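Local atomic coordinates of DUF5624 domain-containing protein (Legionella pneumophila subsp. pneumophila, PDB entry 4JX2), a protein that is of unknown function, carries a DUF5624 domain, is probably secreted, and combines many alpha helices with a small mixed beta sheet. Residues L101-P106 and F262-N267; K274-L279 and E379-L384; T230-A235 and N386-W391; N167-K172 and S238-H243. All coordinates share one frame; numbering follows the deposited sequence.

Contacts 2 and 3 are buried, whereas contacts 1 and 4 are only partly so, and contact 4 lies farthest from the chain centre. Contacts 3 and 4 share helix 223-247, on which 230-235 meets 386-391 and 238-243 meets 167-172. Contacts 1 and 2 both draw on the connection between strand 257-262 and helix 279-286, share a sulfate and reach the second subunit. Chemistry follows place: contact 3 is apolar, contact 2 adds a buried carboxylate to a selenomethionine, contact 1 sets an arginine over backbone, and contact 4 sets a carboxylate against a methyl and a proline ring, probably with one water between. Bonds from Met102 O to Ser238 OG and from Ser276 O to Asn386 ND2 join neighbouring contacts.

Contact 1: L101-P106 and F262-N267; sequences LMRTAP and FVAGSN. With SO4 (sulfate ion), chain F.
Arg103 reaches across from 101-106 and lays its aliphatic part against the Phe262 ring and its guanidinium against the backbone of 264-265. The apolar part of the contact centres on Phe262. Its CZ lies 3.5 Å from Arg103 CD and 3.7 Å from Arg103 CG, while CE1 of the same ring meets Met102 CB at 3.8 Å. Both partners approach the ring obliquely, and the guanidinium plane stands 79° to it, so this is methylene packing and not a cation-pi stack. Phe262 is brought to the arginine by its first torsion, which sets CG opposite the backbone N (chi1 -175°).

The polar end is held differently. A bend at chi3 turns the guanidinium so that one face lies on the turn: Ala264 C sits over its centre, 4.0 Å above the plane, and Gly265 N is offset toward the rim, 3.3 Å above it. These are van der Waals contacts; NH2 is hydrogen-bonded to a triethylene glycol, probably from the crystallisation liquor.

Hydrogen bonds shape each side separately. Thr104 OG1 donates to Arg103 O over 2.7 Å. Ala264 to Asn267 form a type II' beta turn closed by Asn267 N to Ala264 O. Asn267 ND2 bonds Glu382 O and, at 2.8 Å and 170°, O3 of a sulfate, probably also from the liquor, which Arg332 of the second subunit binds too.

The contact joins the loops that follow strands 96-101 and 257-262 of the mixed sheet; Met102 packs on Phe82 of strand 79-84, and Phe110 of helix 110-117 touches Arg103.

Contact 2: K274-L279 and E379-L384; sequences KGSNWL and EPTEML. With SO4 (sulfate ion), chain H; SO4 (sulfate ion), chain F.
Ser276 OG donates to Glu382 OE2 over 2.7 Å, the one direct hydrogen bond between 274-279 and 379-384. It meets the syn side of the oxygen, 22° out of the carboxylate plane. The second donor, Thr381 OG1 at 2.8 Å, comes to the anti side, so OE2 is gripped from both sides and the carboxylate is fixed in rotation.

Beside this polar pair the Met383 methyl CE packs 3.5 Å from Trp278 NE1 and 3.9 Å from Asn277 OD1. The selenomethionine chain runs roughly perpendicular to Trp278, with CE placed obliquely to the ring.

A second shell positions these groups. One water donates to both Gly275 O and Glu382 OE1, and OE1 also bonds Asn386 ND2. Asn277 OD1 takes Leu279 N at 3.0 Å in its carbonyl plane, on a lone pair, capping the turn that leads into a helix, while ND2 bonds Gly271 O. Trp278 NE1 has its partner in Ser385 OG. Lys274 NZ and Gly275 N bind one sulfate, Leu384 N another, both probably from the crystallisation liquor.

The two loops precede helices 279-286 and 386-398; Phe375 of helix 366-378 touches Glu382, and Asn277 rests on Ile260 of strand 257-262.

Contact 3: T230-A235 and N386-W391; sequences TFMLTA and NTVGFW
Phe231 is the first residue of 230-235 to touch 386-391: its CB lies 3.9 Å from Val388 CG2, and its carbonyl O approaches the same methyl to 3.5 Å. The phenyl ring itself runs on toward Leu373 of helix 366-378.

Met232 follows and gives two contacts with one chain. A bend at chi2 (-70°) carries the selenium and CE of this selenomethionine across the interface, where CE sits 3.7 Å from Val388 CG1 and 3.6 Å from Trp391 CE3. Its SE is 4.8 Å from the centroid of the six-membered ring and 59° off the normal, an oblique Met-aromatic contact. Phe369 and Tyr358 meet the same indole edge-to-face, which probably helps to hold its orientation.

Ala235, one turn beyond Phe231, closes the row with CB 3.9 Å from Val388 CG2. Val388 thus wedges its two methyls among the three, CG1 mainly on Met232, CG2 on Phe231 and Ala235.

Side-chain packing that is apolar throughout joins helix 223-247 to helix 386-398 in the buried interior. The axes of the two short helical segments approach to 8.8 Å and cross at -51°, an angle consistent with ridges-into-grooves packing of the i+4 type, as the Phe231-Ala235 spacing suggests.

Contact 4: N167-K172 and S238-H243; sequences NAPAWK and SMDQLH
Asp240, on helix 223-247, faces Ala170 in the loop 167-172, the residues whose CA atoms come closest across the contact at 6.7 Å. Followed outward, its CB lies 3.9 Å from Ala170 CB. The first torsion puts CG opposite the backbone N (chi1 -179°), extending the carboxylate alongside the alanine methyl, and CG comes to 3.8 Å from that same CB. At the tip, OD2 again has Ala170 CB at 3.8 Å and Pro169 CG at 4.0 Å, so the oxygen lies along two hydrocarbon groups. Ala170 N donates to a water at 3.1 Å; the modelled water also lies very close to Asp240 OD2, so a bridge between carboxylate and backbone amide is plausible but doubtful in detail.

Gln241, the next residue on the helix, carries the rest. Bent at chi2, its chain brings the terminal amide beside Pro169 and Asn167. The two amide planes stand 85° apart and the side chains cross obliquely, while the proline ring lies nearly square to the glutamine chain.

The loop is braced by Trp171 N to Ala168 O and Lys172 N to Pro169 O. Trp171 NE1 bonds Leu233 O earlier on helix 223-247, and Tyr403 touches both Pro169 and Asp240.

With a carboxylate against a methyl and a proline ring, and one modelled water probably linking Asp240 to the loop, the chemistry implies a partly buried contact, chiefly van der Waals, in which the Ala170 N-H would reach the carboxylate only through that water and no salt bridge joins the two segments.

Contact 1: L101-P106 and F262-N267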
loop_
_atom_site.group_PDB
_atom_site.type_symbol
_atom_site.label_atom_id
_atom_site.label_comp_id
_atom_site.label_asym_id
_atom_site.label_seq_id
_atom_site.Cartn_x
_atom_site.Cartn_y
_atom_site.Cartn_z
ATOM N N LEU A 101 -1.145 18.611 -13.332
ATOM C CA LEU A 101 0.017 17.847 -12.907
ATOM C C LEU A 101 0.473 18.293 -11.498
ATOM O O LEU A 101 0.735 19.476 -11.268
ATOM C CB LEU A 101 1.143 18.003 -13.925
ATOM C CG LEU A 101 1.060 17.041 -15.095
ATOM C CD1 LEU A 101 1.690 17.629 -16.312
ATOM C CD2 LEU A 101 1.681 15.699 -14.738
HETATM N N MSE A 102 0.560 17.333 -10.560
HETATM C CA MSE A 102 0.935 17.578 -9.162
HETATM C C MSE A 102 2.469 17.526 -8.954
HETATM O O MSE A 102 2.982 17.888 -7.888
HETATM C CB MSE A 102 0.187 16.592 -8.235
HETATM C CG MSE A 102 -1.286 16.928 -8.093
HETATM SE SE MSE A 102 -1.578 18.721 -7.285
HETATM C CE MSE A 102 -1.510 19.859 -8.767
ATOM N N ARG A 103 3.174 17.072 -9.998
ATOM C CA ARG A 103 4.629 16.927 -10.134
ATOM C C ARG A 103 4.932 16.824 -11.620
ATOM O O ARG A 103 4.083 16.354 -12.376
ATOM C CB ARG A 103 5.212 15.724 -9.342
ATOM C CG ARG A 103 4.566 14.381 -9.639
ATOM C CD ARG A 103 5.331 13.210 -9.055
ATOM N NE ARG A 103 6.425 12.792 -9.924
ATOM C CZ ARG A 103 7.710 12.896 -9.606
ATOM N NH1 ARG A 103 8.074 13.387 -8.420
ATOM N NH2 ARG A 103 8.640 12.504 -10.458
ATOM N N THR A 104 6.115 17.297 -12.037
ATOM C CA THR A 104 6.630 17.260 -13.416
ATOM C C THR A 104 5.758 18.105 -14.383
ATOM O O THR A 104 5.644 17.773 -15.575
ATOM C CB THR A 104 6.843 15.794 -13.939
ATOM O OG1 THR A 104 5.581 15.158 -14.221
ATOM C CG2 THR A 104 7.719 14.946 -13.008
ATOM N N ALA A 105 5.165 19.206 -13.877
ATOM C CA ALA A 105 4.408 20.132 -14.730
ATOM C C ALA A 105 5.405 20.858 -15.630
ATOM O O ALA A 105 6.373 21.425 -15.117
ATOM C CB ALA A 105 3.615 21.124 -13.894
ATOM N N PRO A 106 5.269 20.778 -16.968
ATOM C CA PRO A 106 6.262 21.440 -17.830
ATOM C C PRO A 106 6.371 22.934 -17.556
ATOM O O PRO A 106 5.363 23.584 -17.301
ATOM C CB PRO A 106 5.742 21.173 -19.251
ATOM C CG PRO A 106 4.295 20.834 -19.076
ATOM C CD PRO A 106 4.213 20.122 -17.763
ATOM N N PHE A 262 -1.285 7.801 -6.814
ATOM C CA PHE A 262 -0.198 8.716 -7.116
ATOM C C PHE A 262 1.173 8.036 -6.996
ATOM O O PHE A 262 1.500 7.435 -5.963
ATOM C CB PHE A 262 -0.283 9.909 -6.177
ATOM C CG PHE A 262 0.726 10.989 -6.457
ATOM C CD1 PHE A 262 0.444 12.007 -7.364
ATOM C CD2 PHE A 262 1.936 11.026 -5.772
ATOM C CE1 PHE A 262 1.352 13.033 -7.575
ATOM C CE2 PHE A 262 2.864 12.034 -6.014
ATOM C CZ PHE A 262 2.557 13.038 -6.895
ATOM N N VAL A 263 1.978 8.169 -8.066
ATOM C CA VAL A 263 3.302 7.573 -8.189
ATOM C C VAL A 263 4.350 8.681 -8.337
ATOM O O VAL A 263 4.331 9.445 -9.318
ATOM C CB VAL A 263 3.415 6.544 -9.352
ATOM C CG1 VAL A 263 4.642 5.649 -9.168
ATOM C CG2 VAL A 263 2.143 5.714 -9.509
ATOM N N ALA A 264 5.280 8.738 -7.354
ATOM C CA ALA A 264 6.387 9.691 -7.335
ATOM C C ALA A 264 7.549 9.135 -8.205
ATOM O O ALA A 264 8.500 8.520 -7.697
ATOM C CB ALA A 264 6.837 9.951 -5.896
ATOM N N GLY A 265 7.400 9.302 -9.519
ATOM C CA GLY A 265 8.358 8.849 -10.525
ATOM C C GLY A 265 8.661 7.370 -10.472
ATOM O O GLY A 265 7.768 6.540 -10.661
ATOM N N SER A 266 9.924 7.035 -10.177
ATOM C CA SER A 266 10.401 5.650 -10.071
ATOM C C SER A 266 10.250 5.075 -8.636
ATOM O O SER A 266 10.603 3.913 -8.403
ATOM C CB SER A 266 11.862 5.575 -10.498
ATOM O OG SER A 266 12.641 6.538 -9.802
ATOM N N ASN A 267 9.746 5.883 -7.673
ATOM C CA ASN A 267 9.567 5.418 -6.290
ATOM C C ASN A 267 8.280 4.593 -6.224
ATOM O O ASN A 267 7.202 5.092 -5.893
ATOM C CB ASN A 267 9.568 6.594 -5.310
ATOM C CG ASN A 267 9.918 6.196 -3.920
ATOM O OD1 ASN A 267 9.850 5.033 -3.531
ATOM N ND2 ASN A 267 10.258 7.165 -3.118
HETATM S S SO4 F . 11.737 10.267 -4.565
HETATM O O1 SO4 F . 12.869 10.311 -3.651
HETATM O O2 SO4 F . 12.006 9.258 -5.612
HETATM O O3 SO4 F . 10.534 9.909 -3.816
HETATM O O4 SO4 F . 11.535 11.572 -5.202
#

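Contact 2: K274-L279 and E379-L384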
loop_
_atom_site.group_PDB
_atom_site.type_symbol
_atom_site.label_atom_id
_atom_site.label_comp_id
_atom_site.label_asym_id
_atom_site.label_seq_id
_atom_site.Cartn_x
_atom_site.Cartn_y
_atom_site.Cartn_z
ATOM N N LYS A 274 -1.827 6.616 3.947
ATOM C CA LYS A 274 -2.207 7.994 4.274
ATOM C C LYS A 274 -1.142 8.764 5.078
ATOM O O LYS A 274 -0.898 9.922 4.754
ATOM C CB LYS A 274 -3.594 8.098 4.943
ATOM C CG LYS A 274 -3.744 7.335 6.250
ATOM C CD LYS A 274 -4.961 7.810 7.062
ATOM C CE LYS A 274 -5.711 6.679 7.744
ATOM N NZ LYS A 274 -4.943 6.045 8.849
ATOM N N GLY A 275 -0.481 8.128 6.040
ATOM C CA GLY A 275 0.577 8.784 6.820
ATOM C C GLY A 275 1.871 9.047 6.067
ATOM O O GLY A 275 2.711 9.825 6.525
ATOM N N SER A 276 2.027 8.426 4.883
ATOM C CA SER A 276 3.197 8.574 4.019
ATOM C C SER A 276 2.860 9.259 2.674
ATOM O O SER A 276 3.667 9.168 1.731
ATOM C CB SER A 276 3.822 7.210 3.761
ATOM O OG SER A 276 4.176 6.605 4.992
ATOM N N ASN A 277 1.682 9.950 2.596
ATOM C CA ASN A 277 1.219 10.677 1.422
ATOM C C ASN A 277 0.590 12.004 1.841
ATOM O O ASN A 277 -0.551 12.051 2.323
ATOM C CB ASN A 277 0.240 9.850 0.561
ATOM C CG ASN A 277 0.164 10.344 -0.874
ATOM O OD1 ASN A 277 0.027 11.540 -1.158
ATOM N ND2 ASN A 277 0.338 9.458 -1.819
ATOM N N TRP A 278 1.321 13.102 1.584
ATOM C CA TRP A 278 0.898 14.448 1.947
ATOM C C TRP A 278 -0.294 14.924 1.143
ATOM O O TRP A 278 -0.856 15.979 1.470
ATOM C CB TRP A 278 2.067 15.434 1.832
ATOM C CG TRP A 278 2.680 15.504 0.468
ATOM C CD1 TRP A 278 3.794 14.855 0.043
ATOM C CD2 TRP A 278 2.203 16.267 -0.658
ATOM N NE1 TRP A 278 4.026 15.128 -1.289
ATOM C CE2 TRP A 278 3.081 16.015 -1.736
ATOM C CE3 TRP A 278 1.116 17.150 -0.856
ATOM C CZ2 TRP A 278 2.895 16.583 -3.006
ATOM C CZ3 TRP A 278 0.948 17.738 -2.101
ATOM C CH2 TRP A 278 1.822 17.453 -3.161
ATOM N N LEU A 279 -0.718 14.150 0.111
ATOM C CA LEU A 279 -1.915 14.522 -0.667
ATOM C C LEU A 279 -3.148 14.423 0.201
ATOM O O LEU A 279 -4.106 15.150 -0.024
ATOM C CB LEU A 279 -2.108 13.669 -1.929
ATOM C CG LEU A 279 -1.164 13.888 -3.091
ATOM C CD1 LEU A 279 -1.396 12.857 -4.136
ATOM C CD2 LEU A 279 -1.313 15.270 -3.688
ATOM N N GLU A 379 13.552 5.384 4.191
ATOM C CA GLU A 379 12.365 4.543 4.214
ATOM C C GLU A 379 11.721 4.364 2.865
ATOM O O GLU A 379 11.395 5.370 2.224
ATOM C CB GLU A 379 11.335 5.079 5.219
ATOM C CG GLU A 379 11.784 4.941 6.669
ATOM C CD GLU A 379 12.238 3.557 7.089
ATOM O OE1 GLU A 379 11.461 2.594 6.907
ATOM O OE2 GLU A 379 13.397 3.429 7.545
ATOM N N PRO A 380 11.468 3.072 2.470
ATOM C CA PRO A 380 10.845 2.780 1.162
ATOM C C PRO A 380 9.398 3.276 1.032
ATOM O O PRO A 380 8.952 3.550 -0.080
ATOM C CB PRO A 380 10.885 1.250 1.097
ATOM C CG PRO A 380 10.953 0.787 2.517
ATOM C CD PRO A 380 11.810 1.821 3.181
ATOM N N THR A 381 8.676 3.392 2.161
ATOM C CA THR A 381 7.290 3.873 2.247
ATOM C C THR A 381 7.171 5.374 1.967
ATOM O O THR A 381 6.091 5.846 1.642
ATOM C CB THR A 381 6.720 3.571 3.652
ATOM O OG1 THR A 381 7.489 4.254 4.662
ATOM C CG2 THR A 381 6.664 2.090 3.941
ATOM N N GLU A 382 8.264 6.115 2.112
ATOM C CA GLU A 382 8.307 7.578 1.968
ATOM C C GLU A 382 8.800 8.071 0.623
ATOM O O GLU A 382 9.595 7.416 -0.062
ATOM C CB GLU A 382 9.240 8.175 3.035
ATOM C CG GLU A 382 8.931 7.783 4.470
ATOM C CD GLU A 382 7.486 7.956 4.877
ATOM O OE1 GLU A 382 6.972 9.097 4.814
ATOM O OE2 GLU A 382 6.860 6.935 5.239
HETATM N N MSE A 383 8.324 9.255 0.262
HETATM C CA MSE A 383 8.725 10.010 -0.936
HETATM C C MSE A 383 9.540 11.154 -0.421
HETATM O O MSE A 383 9.235 11.625 0.686
HETATM C CB MSE A 383 7.499 10.540 -1.727
HETATM C CG MSE A 383 6.201 9.820 -1.452
HETATM SE SE MSE A 383 4.764 10.449 -2.572
HETATM C CE MSE A 383 3.883 11.609 -1.322
ATOM N N LEU A 384 10.521 11.665 -1.184
ATOM C CA LEU A 384 11.294 12.833 -0.693
ATOM C C LEU A 384 10.384 14.065 -0.458
ATOM O O LEU A 384 10.666 14.830 0.456
ATOM C CB LEU A 384 12.482 13.213 -1.601
ATOM C CG LEU A 384 13.737 12.354 -1.480
ATOM C CD1 LEU A 384 14.839 12.898 -2.370
ATOM C CD2 LEU A 384 14.227 12.230 -0.022
HETATM S S SO4 H . -0.988 5.462 8.611
HETATM O O1 SO4 H . -0.487 4.652 9.735
HETATM O O2 SO4 H . -2.124 4.735 7.928
HETATM O O3 SO4 H . -1.368 6.832 9.134
HETATM O O4 SO4 H . 0.122 5.541 7.651
HETATM S S SO4 F . 11.737 10.267 -4.565
HETATM O O1 SO4 F . 12.869 10.311 -3.651
HETATM O O2 SO4 F . 12.006 9.258 -5.612
HETATM O O3 SO4 F . 10.534 9.909 -3.816
HETATM O O4 SO4 F . 11.535 11.572 -5.202
HETATM O O HOH W 1 5.341 10.871 6.284
#

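Contact 3: T230-A235 and N386-W391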
loop_
_atom_site.group_PDB
_atom_site.type_symbol
_atom_site.label_atom_id
_atom_site.label_comp_id
_atom_site.label_asym_id
_atom_site.label_seq_id
_atom_site.Cartn_x
_atom_site.Cartn_y
_atom_site.Cartn_z
ATOM N N THR A 230 14.596 24.477 -1.366
ATOM C CA THR A 230 14.189 24.073 -2.718
ATOM C C THR A 230 12.981 23.148 -2.672
ATOM O O THR A 230 12.069 23.352 -3.467
ATOM C CB THR A 230 15.341 23.417 -3.471
ATOM O OG1 THR A 230 15.927 22.397 -2.654
ATOM C CG2 THR A 230 16.381 24.401 -3.898
ATOM N N PHE A 231 12.957 22.158 -1.750
ATOM C CA PHE A 231 11.823 21.245 -1.595
ATOM C C PHE A 231 10.553 22.039 -1.215
ATOM O O PHE A 231 9.468 21.798 -1.765
ATOM C CB PHE A 231 12.118 20.151 -0.541
ATOM C CG PHE A 231 12.960 18.985 -1.010
ATOM C CD1 PHE A 231 12.701 18.362 -2.222
ATOM C CD2 PHE A 231 13.970 18.464 -0.204
ATOM C CE1 PHE A 231 13.464 17.257 -2.636
ATOM C CE2 PHE A 231 14.760 17.386 -0.637
ATOM C CZ PHE A 231 14.486 16.776 -1.840
HETATM N N MSE A 232 10.713 23.003 -0.284
HETATM C CA MSE A 232 9.661 23.907 0.173
HETATM C C MSE A 232 9.049 24.693 -0.991
HETATM O O MSE A 232 7.836 24.864 -1.037
HETATM C CB MSE A 232 10.220 24.907 1.200
HETATM C CG MSE A 232 10.379 24.350 2.580
HETATM SE SE MSE A 232 8.720 23.990 3.509
HETATM C CE MSE A 232 9.405 23.297 5.206
ATOM N N LEU A 233 9.881 25.188 -1.913
ATOM C CA LEU A 233 9.394 26.017 -3.016
ATOM C C LEU A 233 8.655 25.201 -4.025
ATOM O O LEU A 233 7.692 25.686 -4.612
ATOM C CB LEU A 233 10.528 26.801 -3.684
ATOM C CG LEU A 233 11.215 27.885 -2.817
ATOM C CD1 LEU A 233 12.468 28.344 -3.481
ATOM C CD2 LEU A 233 10.292 29.069 -2.542
ATOM N N THR A 234 9.082 23.955 -4.198
ATOM C CA THR A 234 8.484 22.975 -5.095
ATOM C C THR A 234 7.088 22.637 -4.567
ATOM O O THR A 234 6.144 22.679 -5.355
ATOM C CB THR A 234 9.407 21.752 -5.232
ATOM O OG1 THR A 234 10.664 22.149 -5.797
ATOM C CG2 THR A 234 8.826 20.692 -6.098
ATOM N N ALA A 235 6.947 22.336 -3.242
ATOM C CA ALA A 235 5.662 22.042 -2.587
ATOM C C ALA A 235 4.708 23.232 -2.727
ATOM O O ALA A 235 3.562 23.061 -3.152
ATOM C CB ALA A 235 5.884 21.733 -1.110
ATOM N N ASN A 386 7.641 14.142 1.093
ATOM C CA ASN A 386 7.095 14.051 2.463
ATOM C C ASN A 386 7.954 14.850 3.456
ATOM O O ASN A 386 7.498 15.116 4.570
ATOM C CB ASN A 386 6.999 12.604 2.938
ATOM C CG ASN A 386 5.940 11.763 2.280
ATOM O OD1 ASN A 386 5.010 12.262 1.655
ATOM N ND2 ASN A 386 6.022 10.460 2.475
ATOM N N THR A 387 9.203 15.227 3.059
ATOM C CA THR A 387 10.111 16.023 3.895
ATOM C C THR A 387 9.461 17.353 4.284
ATOM O O THR A 387 9.693 17.848 5.394
ATOM C CB THR A 387 11.435 16.300 3.143
ATOM O OG1 THR A 387 12.039 15.076 2.763
ATOM C CG2 THR A 387 12.410 17.140 3.938
ATOM N N VAL A 388 8.688 17.954 3.342
ATOM C CA VAL A 388 8.094 19.274 3.529
ATOM C C VAL A 388 6.575 19.306 3.249
ATOM O O VAL A 388 5.908 20.238 3.707
ATOM C CB VAL A 388 8.833 20.332 2.661
ATOM C CG1 VAL A 388 10.324 20.420 3.008
ATOM C CG2 VAL A 388 8.617 20.110 1.158
ATOM N N GLY A 389 6.074 18.336 2.472
ATOM C CA GLY A 389 4.683 18.242 2.038
ATOM C C GLY A 389 3.655 18.395 3.137
ATOM O O GLY A 389 2.732 19.211 3.000
ATOM N N PHE A 390 3.821 17.614 4.252
ATOM C CA PHE A 390 2.936 17.679 5.425
ATOM C C PHE A 390 2.994 19.054 6.081
ATOM O O PHE A 390 1.943 19.584 6.447
ATOM C CB PHE A 390 3.248 16.571 6.446
ATOM C CG PHE A 390 2.834 15.196 5.979
ATOM C CD1 PHE A 390 3.692 14.414 5.210
ATOM C CD2 PHE A 390 1.589 14.676 6.311
ATOM C CE1 PHE A 390 3.297 13.157 4.746
ATOM C CE2 PHE A 390 1.207 13.397 5.872
ATOM C CZ PHE A 390 2.054 12.662 5.071
ATOM N N TRP A 391 4.197 19.652 6.193
ATOM C CA TRP A 391 4.370 20.996 6.776
ATOM C C TRP A 391 3.756 22.102 5.888
ATOM O O TRP A 391 2.999 22.933 6.399
ATOM C CB TRP A 391 5.856 21.322 7.059
ATOM C CG TRP A 391 5.989 22.531 7.929
ATOM C CD1 TRP A 391 5.886 22.576 9.294
ATOM C CD2 TRP A 391 6.074 23.895 7.487
ATOM N NE1 TRP A 391 5.933 23.881 9.729
ATOM C CE2 TRP A 391 6.071 24.712 8.643
ATOM C CE3 TRP A 391 6.172 24.509 6.225
ATOM C CZ2 TRP A 391 6.189 26.110 8.575
ATOM C CZ3 TRP A 391 6.262 25.890 6.160
ATOM C CH2 TRP A 391 6.291 26.674 7.327
#

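Contact 4: N167-K172 and S238-H243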
loop_
_atom_site.group_PDB
_atom_site.type_symbol
_atom_site.label_atom_id
_atom_site.label_comp_id
_atom_site.label_asym_id
_atom_site.label_seq_id
_atom_site.Cartn_x
_atom_site.Cartn_y
_atom_site.Cartn_z
ATOM N N ASN A 167 5.632 31.133 -14.430
ATOM C CA ASN A 167 4.391 31.473 -13.743
ATOM C C ASN A 167 4.414 30.822 -12.365
ATOM O O ASN A 167 3.984 29.668 -12.214
ATOM C CB ASN A 167 3.144 31.051 -14.538
ATOM C CG ASN A 167 1.874 31.570 -13.906
ATOM O OD1 ASN A 167 1.127 30.833 -13.254
ATOM N ND2 ASN A 167 1.677 32.884 -13.967
ATOM N N ALA A 168 5.002 31.538 -11.380
ATOM C CA ALA A 168 5.115 31.072 -9.986
ATOM C C ALA A 168 4.765 32.228 -9.040
ATOM O O ALA A 168 5.642 32.705 -8.316
ATOM C CB ALA A 168 6.513 30.532 -9.714
ATOM N N PRO A 169 3.485 32.700 -9.034
ATOM C CA PRO A 169 3.134 33.876 -8.196
ATOM C C PRO A 169 3.426 33.719 -6.697
ATOM O O PRO A 169 3.800 34.710 -6.085
ATOM C CB PRO A 169 1.649 34.107 -8.460
ATOM C CG PRO A 169 1.174 32.901 -9.226
ATOM C CD PRO A 169 2.340 32.257 -9.862
ATOM N N ALA A 170 3.361 32.503 -6.137
ATOM C CA ALA A 170 3.672 32.210 -4.727
ATOM C C ALA A 170 5.146 32.532 -4.327
ATOM O O ALA A 170 5.457 32.706 -3.136
ATOM C CB ALA A 170 3.386 30.742 -4.447
ATOM N N TRP A 171 6.051 32.550 -5.327
ATOM C CA TRP A 171 7.482 32.824 -5.151
ATOM C C TRP A 171 7.791 34.313 -5.233
ATOM O O TRP A 171 8.820 34.743 -4.710
ATOM C CB TRP A 171 8.297 32.091 -6.221
ATOM C CG TRP A 171 8.248 30.586 -6.156
ATOM C CD1 TRP A 171 7.572 29.807 -5.256
ATOM C CD2 TRP A 171 8.871 29.685 -7.078
ATOM N NE1 TRP A 171 7.753 28.478 -5.552
ATOM C CE2 TRP A 171 8.564 28.375 -6.654
ATOM C CE3 TRP A 171 9.708 29.858 -8.197
ATOM C CZ2 TRP A 171 9.052 27.250 -7.317
ATOM C CZ3 TRP A 171 10.178 28.741 -8.857
ATOM C CH2 TRP A 171 9.832 27.459 -8.432
ATOM N N LYS A 172 6.911 35.100 -5.900
ATOM C CA LYS A 172 7.075 36.542 -6.095
ATOM C C LYS A 172 7.614 37.262 -4.832
ATOM O O LYS A 172 8.603 37.966 -4.992
ATOM C CB LYS A 172 5.786 37.219 -6.588
ATOM C CG LYS A 172 6.026 38.460 -7.450
ATOM C CD LYS A 172 4.751 39.303 -7.564
ATOM C CE LYS A 172 4.883 40.504 -8.481
ATOM N NZ LYS A 172 3.888 41.574 -8.146
ATOM N N SER A 238 3.505 23.773 -6.527
ATOM C CA SER A 238 2.615 22.679 -6.895
ATOM C C SER A 238 1.232 22.852 -6.224
ATOM O O SER A 238 0.195 22.762 -6.905
ATOM C CB SER A 238 3.279 21.355 -6.516
ATOM O OG SER A 238 2.408 20.243 -6.613
HETATM N N MSE A 239 1.229 23.152 -4.911
HETATM C CA MSE A 239 -0.008 23.332 -4.155
HETATM C C MSE A 239 -0.718 24.649 -4.510
HETATM O O MSE A 239 -1.949 24.658 -4.595
HETATM C CB MSE A 239 0.261 23.257 -2.655
HETATM C CG MSE A 239 0.673 21.864 -2.180
HETATM SE SE MSE A 239 1.007 21.832 -0.263
HETATM C CE MSE A 239 2.315 20.408 -0.147
ATOM N N ASP A 240 0.044 25.744 -4.742
ATOM C CA ASP A 240 -0.535 27.025 -5.112
ATOM C C ASP A 240 -1.201 26.948 -6.489
ATOM O O ASP A 240 -2.291 27.499 -6.671
ATOM C CB ASP A 240 0.520 28.145 -5.104
ATOM C CG ASP A 240 -0.049 29.497 -5.471
ATOM O OD1 ASP A 240 -0.910 29.990 -4.729
ATOM O OD2 ASP A 240 0.324 30.031 -6.537
ATOM N N GLN A 241 -0.541 26.282 -7.464
ATOM C CA GLN A 241 -1.088 26.141 -8.815
ATOM C C GLN A 241 -2.425 25.379 -8.799
ATOM O O GLN A 241 -3.378 25.788 -9.482
ATOM C CB GLN A 241 -0.084 25.470 -9.740
ATOM C CG GLN A 241 1.038 26.403 -10.193
ATOM C CD GLN A 241 0.608 27.578 -11.029
ATOM O OE1 GLN A 241 0.982 28.707 -10.754
ATOM N NE2 GLN A 241 -0.161 27.344 -12.081
ATOM N N LEU A 242 -2.506 24.321 -7.991
ATOM C CA LEU A 242 -3.737 23.571 -7.849
ATOM C C LEU A 242 -4.828 24.394 -7.143
ATOM O O LEU A 242 -5.982 24.377 -7.590
ATOM C CB LEU A 242 -3.535 22.254 -7.097
ATOM C CG LEU A 242 -4.770 21.370 -7.194
ATOM C CD1 LEU A 242 -5.065 20.988 -8.653
ATOM C CD2 LEU A 242 -4.675 20.176 -6.316
ATOM N N HIS A 243 -4.483 25.073 -6.031
ATOM C CA HIS A 243 -5.464 25.858 -5.318
ATOM C C HIS A 243 -6.064 26.913 -6.272
ATOM O O HIS A 243 -7.283 27.052 -6.303
ATOM C CB HIS A 243 -4.863 26.488 -4.057
ATOM C CG HIS A 243 -5.803 27.427 -3.375
ATOM N ND1 HIS A 243 -5.817 28.782 -3.672
ATOM C CD2 HIS A 243 -6.789 27.166 -2.489
ATOM C CE1 HIS A 243 -6.769 29.307 -2.924
ATOM N NE2 HIS A 243 -7.392 28.374 -2.202
HETATM O O HOH W 2 2.591 29.925 -7.635
#